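Local coordinates for transcription regulator, Crp family (Thermus thermophilus, PDB 4EV0), which activates transcription of a set of promoters in a cAMP-dependent manner, binding the cyclic nucleotide and DNA as a homodimer, at residues B[8-12]-B[13-17]; B[135-139]-B[140-144]; B[178-181]-B[182-186]; B[193-197]-B[198-202]. One frame throughout, in Å; residues are numbered along the deposited sequence.

Interaction 1. Residues B[8-12]-B[13-17]; sequences HGLAP and EEVDL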
# COMPACT_ATOMS: atom_id res chain seq x y z
N HIS B 8 6.33 22.37 8.74
CA HIS B 8 4.95 22.84 8.84
C HIS B 8 4.56 23.20 10.28
O HIS B 8 4.80 22.43 11.21
CB HIS B 8 4.00 21.79 8.25
CG HIS B 8 2.59 22.27 8.09
ND1 HIS B 8 1.68 22.29 9.13
CD2 HIS B 8 1.94 22.77 7.01
CE1 HIS B 8 0.53 22.78 8.70
NE2 HIS B 8 0.66 23.08 7.42
N GLY B 9 3.99 24.38 10.47
CA GLY B 9 3.54 24.81 11.78
C GLY B 9 4.52 25.69 12.54
O GLY B 9 4.14 26.34 13.53
N LEU B 10 5.77 25.72 12.09
CA LEU B 10 6.80 26.48 12.80
C LEU B 10 6.86 27.94 12.35
O LEU B 10 6.78 28.24 11.16
CB LEU B 10 8.17 25.83 12.60
CG LEU B 10 8.41 24.37 12.94
CD1 LEU B 10 9.84 24.03 12.48
CD2 LEU B 10 8.21 24.10 14.44
N ALA B 11 7.03 28.83 13.31
CA ALA B 11 7.36 30.22 13.03
C ALA B 11 8.68 30.35 12.22
O ALA B 11 9.51 29.43 12.23
CB ALA B 11 7.43 31.01 14.34
N PRO B 12 8.86 31.47 11.50
CA PRO B 12 10.08 31.72 10.69
C PRO B 12 11.38 31.56 11.47
O PRO B 12 12.34 30.99 10.94
CB PRO B 12 9.90 33.18 10.26
CG PRO B 12 8.41 33.35 10.18
CD PRO B 12 7.86 32.54 11.32
N GLU B 13 11.40 32.07 12.70
CA GLU B 13 12.55 31.96 13.62
C GLU B 13 12.81 30.49 13.98
O GLU B 13 13.96 30.08 14.16
CB GLU B 13 12.28 32.74 14.92
CG GLU B 13 12.20 34.26 14.79
CD GLU B 13 10.84 34.77 14.33
OE1 GLU B 13 9.95 33.96 13.96
OE2 GLU B 13 10.65 36.01 14.32
N GLU B 14 11.73 29.73 14.10
CA GLU B 14 11.79 28.32 14.50
C GLU B 14 12.31 27.46 13.34
O GLU B 14 13.00 26.47 13.55
CB GLU B 14 10.41 27.81 15.00
CG GLU B 14 9.88 28.51 16.26
CD GLU B 14 8.57 27.91 16.83
OE1 GLU B 14 7.70 27.43 16.05
OE2 GLU B 14 8.39 27.94 18.07
N VAL B 15 11.97 27.84 12.12
CA VAL B 15 12.55 27.19 10.95
C VAL B 15 14.07 27.43 10.91
O VAL B 15 14.86 26.50 10.66
CB VAL B 15 11.89 27.69 9.64
CG1 VAL B 15 12.51 27.03 8.42
CG2 VAL B 15 10.38 27.46 9.67
N ASP B 16 14.48 28.66 11.17
CA ASP B 16 15.90 29.01 11.21
C ASP B 16 16.60 28.18 12.29
O ASP B 16 17.68 27.64 12.08
CB ASP B 16 16.06 30.50 11.49
CG ASP B 16 15.35 31.37 10.46
OD1 ASP B 16 15.12 30.88 9.33
OD2 ASP B 16 15.03 32.53 10.78
N LEU B 17 15.95 28.09 13.44
CA LEU B 17 16.45 27.30 14.56
C LEU B 17 16.67 25.84 14.14
O LEU B 17 17.73 25.27 14.38
CB LEU B 17 15.44 27.39 15.72
CG LEU B 17 15.73 26.89 17.13
CD1 LEU B 17 14.70 27.50 18.08
CD2 LEU B 17 15.67 25.38 17.23
O HOH W 1 4.38 28.35 15.62
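Glu14 reaches back over its helix start, and OE1 takes the backbone N-H of Ala11, with Ala11 N 3.1 Å from Glu14 OE1. The donor meets that oxygen on its anti side, 34° out of the carboxylate plane. Glu14 CG stands beside its own backbone N (chi1 -63°) and the chain runs extended beyond it, carrying the carboxylate to the residue before the first turn. Ala11 is the N-cap of helix 12-19, and its carbonyl opens the helical bonding: Val15 N lies 2.9 Å from Ala11 O, while the bond from Glu14 N to the same oxygen is weak. Asp16 N follows on Pro12 O at 3.2 Å. A water 2.9 Å from Gly9 O makes a weak, longer approach to Glu14 OE1. Around these bonds, Leu10 crosses Glu14, its CD2 3.7 Å from Glu14 OE1, and Leu10 CB packs on Val15 CG2 at 4.0 Å. Val15 also touches Phe7. The Glu14 bond to Ala11 N is the N3-to-N-cap half of a capping box; alanine has no side-chain oxygen for the reciprocal half. A charged Glu14 probably suits the helix dipole, though a sulfate, probably from the crystallisation liquor, lies about 3 Å from its side chain.

Interaction 2. Residues B[135-139]-B[140-144]; sequences DLLSF and EEARN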
# COMPACT_ATOMS: atom_id res chain seq x y z
N ASP B 135 -4.65 -1.15 -4.06
CA ASP B 135 -5.98 -1.27 -4.63
C ASP B 135 -6.05 -0.95 -6.13
O ASP B 135 -7.09 -1.13 -6.77
CB ASP B 135 -6.97 -0.37 -3.85
CG ASP B 135 -7.10 -0.76 -2.37
OD1 ASP B 135 -7.09 -1.97 -2.05
OD2 ASP B 135 -7.24 0.16 -1.52
N LEU B 136 -4.94 -0.49 -6.71
CA LEU B 136 -4.95 0.08 -8.06
C LEU B 136 -4.86 -0.94 -9.22
O LEU B 136 -4.13 -1.92 -9.14
CB LEU B 136 -3.85 1.15 -8.18
CG LEU B 136 -3.62 1.90 -9.49
CD1 LEU B 136 -3.26 3.34 -9.19
CD2 LEU B 136 -2.51 1.24 -10.29
N LEU B 137 -5.63 -0.67 -10.28
CA LEU B 137 -5.68 -1.51 -11.47
C LEU B 137 -6.10 -0.67 -12.68
O LEU B 137 -6.98 0.19 -12.56
CB LEU B 137 -6.70 -2.65 -11.27
CG LEU B 137 -7.03 -3.59 -12.45
CD1 LEU B 137 -5.85 -4.50 -12.83
CD2 LEU B 137 -8.27 -4.42 -12.14
N SER B 138 -5.47 -0.91 -13.83
CA SER B 138 -5.76 -0.16 -15.06
C SER B 138 -7.21 -0.35 -15.51
O SER B 138 -7.82 -1.39 -15.23
CB SER B 138 -4.82 -0.57 -16.20
OG SER B 138 -5.02 -1.92 -16.58
N PHE B 139 -7.76 0.65 -16.20
CA PHE B 139 -9.12 0.55 -16.70
C PHE B 139 -9.25 -0.65 -17.63
O PHE B 139 -10.22 -1.41 -17.56
CB PHE B 139 -9.53 1.81 -17.46
CG PHE B 139 -10.85 1.67 -18.17
CD1 PHE B 139 -12.04 1.95 -17.51
CD2 PHE B 139 -10.90 1.25 -19.49
CE1 PHE B 139 -13.25 1.82 -18.16
CE2 PHE B 139 -12.12 1.11 -20.15
CZ PHE B 139 -13.29 1.40 -19.49
N GLU B 140 -8.26 -0.81 -18.49
CA GLU B 140 -8.27 -1.86 -19.49
C GLU B 140 -8.44 -3.27 -18.90
O GLU B 140 -9.29 -4.05 -19.35
CB GLU B 140 -6.98 -1.78 -20.31
CG GLU B 140 -6.75 -2.97 -21.23
CD GLU B 140 -5.29 -3.07 -21.69
OE1 GLU B 140 -4.39 -2.59 -20.95
OE2 GLU B 140 -5.05 -3.64 -22.79
N GLU B 141 -7.62 -3.59 -17.90
CA GLU B 141 -7.69 -4.89 -17.25
C GLU B 141 -8.98 -5.03 -16.41
O GLU B 141 -9.58 -6.11 -16.34
CB GLU B 141 -6.47 -5.11 -16.37
CG GLU B 141 -5.17 -5.19 -17.11
CD GLU B 141 -3.97 -4.96 -16.20
OE1 GLU B 141 -3.19 -5.91 -16.01
OE2 GLU B 141 -3.84 -3.83 -15.66
N ALA B 142 -9.39 -3.93 -15.79
CA ALA B 142 -10.67 -3.89 -15.11
C ALA B 142 -11.79 -4.30 -16.08
O ALA B 142 -12.66 -5.09 -15.74
CB ALA B 142 -10.93 -2.50 -14.50
N ARG B 143 -11.72 -3.81 -17.31
CA ARG B 143 -12.72 -4.10 -18.34
C ARG B 143 -12.81 -5.61 -18.64
O ARG B 143 -13.89 -6.19 -18.59
CB ARG B 143 -12.39 -3.30 -19.60
CG ARG B 143 -13.38 -3.44 -20.71
CD ARG B 143 -13.27 -2.26 -21.68
NE ARG B 143 -14.03 -2.51 -22.90
CZ ARG B 143 -13.54 -3.14 -23.96
NH1 ARG B 143 -12.28 -3.57 -23.94
NH2 ARG B 143 -14.31 -3.33 -25.03
N ASN B 144 -11.66 -6.23 -18.93
CA ASN B 144 -11.56 -7.68 -19.09
C ASN B 144 -12.18 -8.45 -17.91
O ASN B 144 -12.95 -9.39 -18.09
CB ASN B 144 -10.09 -8.11 -19.19
CG ASN B 144 -9.34 -7.45 -20.34
OD1 ASN B 144 -8.23 -6.96 -20.16
ND2 ASN B 144 -9.94 -7.46 -21.53
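Ser138 and Glu141 meet at the N-cap of helix 139-154, which follows the long helix 114-135 and is the first helix of the DNA-binding domain of this Crp-family regulator. Ser138 OG accepts from Glu141 N in a weak capping bond of 3.4 Å, nearly straight at 163°. The same hydroxyl donates to Glu141 OE2, although the modelled separation is too short to be taken literally. The serine oxygen sits between its backbone N and carbonyl carbon (chi1 65°), from where it faces the opening turn; Glu141 CG lies beside its own N, and the extended chain brings the carboxylate back to the hydroxyl. One residue earlier, Leu137 lies across Glu141, and its CD2 packs on Ala142 CB at 4.0 Å. Behind these side chains the first turn is fixed by Ala142 N on Ser138 O, 3.0 Å apart, and by Arg143 N on Phe139 O at 2.8 Å. The guanidinium of Arg143 is held from elsewhere, by a salt bridge to Glu190 and a hydrogen bond to O of the C-terminal Ala216. Glu141 also packs on Arg145 of the second subunit, and Asp135, at the other end of the linker, forms a salt bridge with Arg55 of that subunit, so the link between the domains lies against the dimer partner. Phe139 and Arg143 cross with ring and guanidinium planes 15° apart; it is a methylene that meets the ring, obliquely, Phe139 CE2 lying 3.9 Å from Arg143 CD.

Interaction 3. Residues B[178-181]-B[182-186]; sequences ETVS and RVLHA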
# COMPACT_ATOMS: atom_id res chain seq x y z
N GLU B 178 -17.20 1.13 -7.78
CA GLU B 178 -17.06 2.29 -8.66
C GLU B 178 -16.51 1.93 -10.04
O GLU B 178 -16.99 2.45 -11.05
CB GLU B 178 -16.19 3.38 -8.03
CG GLU B 178 -16.10 4.62 -8.91
CD GLU B 178 -15.06 5.62 -8.42
OE1 GLU B 178 -14.35 5.31 -7.43
OE2 GLU B 178 -14.95 6.71 -9.03
N THR B 179 -15.51 1.06 -10.09
CA THR B 179 -14.94 0.72 -11.40
C THR B 179 -15.87 -0.21 -12.19
O THR B 179 -15.90 -0.15 -13.42
CB THR B 179 -13.49 0.16 -11.32
OG1 THR B 179 -13.39 -0.84 -10.30
CG2 THR B 179 -12.49 1.28 -11.04
N VAL B 180 -16.64 -1.04 -11.48
CA VAL B 180 -17.66 -1.85 -12.12
C VAL B 180 -18.69 -0.97 -12.82
O VAL B 180 -19.10 -1.25 -13.96
CB VAL B 180 -18.36 -2.85 -11.14
CG1 VAL B 180 -19.75 -3.25 -11.66
CG2 VAL B 180 -17.50 -4.10 -10.94
N SER B 181 -19.09 0.12 -12.16
CA SER B 181 -20.04 1.04 -12.77
C SER B 181 -19.39 1.73 -13.96
O SER B 181 -20.01 1.88 -15.01
CB SER B 181 -20.58 2.07 -11.77
OG SER B 181 -21.28 1.44 -10.72
N ARG B 182 -18.14 2.13 -13.80
CA ARG B 182 -17.39 2.74 -14.89
C ARG B 182 -17.31 1.81 -16.09
O ARG B 182 -17.55 2.21 -17.22
CB ARG B 182 -15.98 3.12 -14.43
CG ARG B 182 -15.93 4.27 -13.44
CD ARG B 182 -14.47 4.60 -13.07
NE ARG B 182 -13.66 4.93 -14.25
CZ ARG B 182 -12.33 4.83 -14.30
NH1 ARG B 182 -11.66 4.39 -13.24
NH2 ARG B 182 -11.68 5.15 -15.42
N VAL B 183 -16.97 0.55 -15.83
CA VAL B 183 -16.87 -0.45 -16.89
C VAL B 183 -18.22 -0.75 -17.54
O VAL B 183 -18.31 -0.83 -18.77
CB VAL B 183 -16.26 -1.77 -16.37
CG1 VAL B 183 -16.43 -2.88 -17.42
CG2 VAL B 183 -14.80 -1.57 -16.02
N LEU B 184 -19.25 -0.91 -16.73
CA LEU B 184 -20.59 -1.17 -17.24
C LEU B 184 -21.11 -0.03 -18.10
O LEU B 184 -21.78 -0.26 -19.11
CB LEU B 184 -21.56 -1.45 -16.10
CG LEU B 184 -21.44 -2.84 -15.49
CD1 LEU B 184 -22.35 -2.97 -14.29
CD2 LEU B 184 -21.77 -3.89 -16.57
N HIS B 185 -20.79 1.20 -17.73
CA HIS B 185 -21.22 2.33 -18.55
C HIS B 185 -20.50 2.34 -19.91
O HIS B 185 -21.12 2.61 -20.94
CB HIS B 185 -21.13 3.65 -17.79
CG HIS B 185 -22.22 3.80 -16.77
ND1 HIS B 185 -23.55 3.95 -17.12
CD2 HIS B 185 -22.20 3.79 -15.41
CE1 HIS B 185 -24.29 4.05 -16.03
NE2 HIS B 185 -23.49 3.95 -14.98
N ALA B 186 -19.21 2.01 -19.91
CA ALA B 186 -18.47 1.83 -21.16
C ALA B 186 -19.01 0.65 -22.00
O ALA B 186 -19.13 0.76 -23.22
CB ALA B 186 -16.99 1.68 -20.90
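The guanidinium of Arg182 and the imidazole of His185 are the flat groups here, and each is met at a slant by a residue of 178-181. Arg182 bends at chi3 (57°), which turns the end of its chain to Thr179, whose methyl CG2 lies 3.9 Å from Arg182 NH1; the ring of Phe139 of helix 139-154 also packs on Arg182. Its aliphatic part passes close to the backbone, with Arg182 CG 3.2 Å from Glu178 O. The carboxylate of Glu178 makes no direct contact with the guanidinium: Glu178 OE2 and Arg182 NE are 5.7 Å apart, near enough only for a probable through-space attraction. His185 keeps its ring beside its own backbone N (chi1 -74°), which brings CD2 to Ser181 O in a tight carbon-to-oxygen approach of 2.9 Å, oblique to the ring. That carbonyl also accepts from His185 N, at the same distance, in one of four successive helical bonds; the others join Arg182 N to Glu178 O, Val183 N to Thr179 O and Leu184 N to Val180 O. On another side of the helix Val180 and Leu184 run alongside each other, the methyls Val180 CG1 and Leu184 CD1 3.7 Å apart. Both rest on helix 166-173, and Val180 also touches Val146. The hydroxyls bond outside the segment: Thr179 OG1 to Ser176 OG, and Ser181 OG to His166 ND1. Helix 177-189, packed on helix 166-173, has the place of the second, recognition helix in the helix-turn-helix motif predicted for 166-185, as in other Crp-family regulators.

Interaction 4. Residues B[193-197]-B[198-202]; sequences VRLGP and GTVEV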
# COMPACT_ATOMS: atom_id res chain seq x y z
N VAL B 193 -23.87 -4.41 -23.36
CA VAL B 193 -24.82 -4.68 -22.29
C VAL B 193 -25.87 -3.58 -22.23
O VAL B 193 -25.65 -2.46 -22.71
CB VAL B 193 -24.13 -4.77 -20.90
CG1 VAL B 193 -22.96 -5.75 -20.94
CG2 VAL B 193 -23.65 -3.41 -20.44
N ARG B 194 -27.02 -3.90 -21.65
CA ARG B 194 -28.05 -2.91 -21.38
C ARG B 194 -28.32 -2.87 -19.87
O ARG B 194 -28.49 -3.91 -19.23
CB ARG B 194 -29.33 -3.22 -22.15
CG ARG B 194 -30.53 -2.39 -21.71
CD ARG B 194 -31.70 -2.55 -22.65
NE ARG B 194 -31.36 -2.07 -23.98
CZ ARG B 194 -32.07 -2.35 -25.07
NH1 ARG B 194 -33.14 -3.12 -24.98
NH2 ARG B 194 -31.68 -1.86 -26.26
N LEU B 195 -28.36 -1.67 -19.31
CA LEU B 195 -28.54 -1.52 -17.86
C LEU B 195 -29.94 -1.05 -17.51
O LEU B 195 -30.60 -0.33 -18.27
CB LEU B 195 -27.53 -0.53 -17.29
CG LEU B 195 -26.06 -0.76 -17.66
CD1 LEU B 195 -25.19 0.37 -17.12
CD2 LEU B 195 -25.59 -2.11 -17.13
N GLY B 196 -30.38 -1.46 -16.33
CA GLY B 196 -31.63 -0.96 -15.78
C GLY B 196 -31.52 -1.00 -14.28
O GLY B 196 -30.51 -1.48 -13.74
N PRO B 197 -32.56 -0.51 -13.59
CA PRO B 197 -32.64 -0.54 -12.13
C PRO B 197 -32.40 -1.95 -11.59
O PRO B 197 -33.27 -2.82 -11.69
CB PRO B 197 -34.09 -0.11 -11.85
CG PRO B 197 -34.44 0.74 -13.03
CD PRO B 197 -33.75 0.10 -14.20
N GLY B 198 -31.20 -2.17 -11.04
CA GLY B 198 -30.83 -3.47 -10.52
C GLY B 198 -30.67 -4.60 -11.54
O GLY B 198 -30.74 -5.77 -11.15
N THR B 199 -30.43 -4.27 -12.81
CA THR B 199 -30.28 -5.28 -13.86
C THR B 199 -29.18 -5.00 -14.90
O THR B 199 -28.94 -3.84 -15.31
CB THR B 199 -31.60 -5.54 -14.66
OG1 THR B 199 -31.96 -4.36 -15.39
CG2 THR B 199 -32.76 -5.98 -13.75
N VAL B 200 -28.53 -6.07 -15.32
CA VAL B 200 -27.61 -6.01 -16.43
C VAL B 200 -28.02 -7.05 -17.46
O VAL B 200 -28.10 -8.24 -17.15
CB VAL B 200 -26.16 -6.27 -15.99
CG1 VAL B 200 -25.21 -6.11 -17.18
CG2 VAL B 200 -25.76 -5.33 -14.86
N GLU B 201 -28.29 -6.60 -18.68
CA GLU B 201 -28.63 -7.50 -19.76
C GLU B 201 -27.51 -7.53 -20.80
O GLU B 201 -27.12 -6.49 -21.35
CB GLU B 201 -29.96 -7.09 -20.40
CG GLU B 201 -30.19 -7.65 -21.81
CD GLU B 201 -31.58 -7.32 -22.37
OE1 GLU B 201 -32.28 -6.46 -21.80
OE2 GLU B 201 -31.97 -7.95 -23.38
N VAL B 202 -26.98 -8.72 -21.06
CA VAL B 202 -25.98 -8.92 -22.09
C VAL B 202 -26.67 -8.96 -23.46
O VAL B 202 -27.67 -9.67 -23.62
CB VAL B 202 -25.22 -10.23 -21.83
CG1 VAL B 202 -24.15 -10.49 -22.92
CG2 VAL B 202 -24.61 -10.20 -20.43
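Val193 starts the strand opposite Val202, in a non-hydrogen-bonded pair, and its CB packs diagonally on Val200 CG1 at 4.1 Å. Arg194 and Glu201 form the next, hydrogen-bonded pair: Arg194 N is 2.6 Å from Glu201 O, and Glu201 N 2.8 Å from Arg194 O, each donor in the carbonyl plane. Their side chains run alongside each other with the two planar ends turned 75° apart. The charged atoms do not meet, Arg194 NH1 staying 4.7 Å from Glu201 OE1, and the salt bridge of Glu201 goes to Arg203. This antiparallel hairpin is the wing of the winged helix-turn-helix domain; strand 199-202 also pairs with strand 161-163. Leu195 puts CD2 against Val200 CG2 at 3.9 Å, its CG lying beside its own backbone N (chi1 -51°), on the sheet face that holds Val193, Val200 and Val202. Across that face lie helices 177-189 and 139-154, Val200 touching Leu184 and Leu150. Gly196 N, 3.0 Å from Thr199 O, bonds the last pair; Thr199 N, 2.9 Å from Gly196 O and well above the carbonyl plane, closes the type II turn. Pro197 and Gly198 occupy its corners, Gly198 with the positive phi (67°) of a type II third position.

How the interactions relate
Along the chain the four contacts come in series, 1 to 4. Interaction 1 lies at the start of helix 12-19, in the cAMP-binding half, about 45 Å centre to centre from interaction 2 and about 59 Å from interaction 4. The others gather in the DNA-binding half. Interactions 2 and 3 touch, their centres about 11 Å apart: the ring of Phe139 packs on Arg182 and Ala186, and Arg143 on Val183. Interactions 3 and 4, about 12 Å apart, meet where Leu184 and His185 lie against Val193, Leu195 and Val200. Helix 177-189, the probable recognition helix, thus packs between the start of helix 139-154 and the wing.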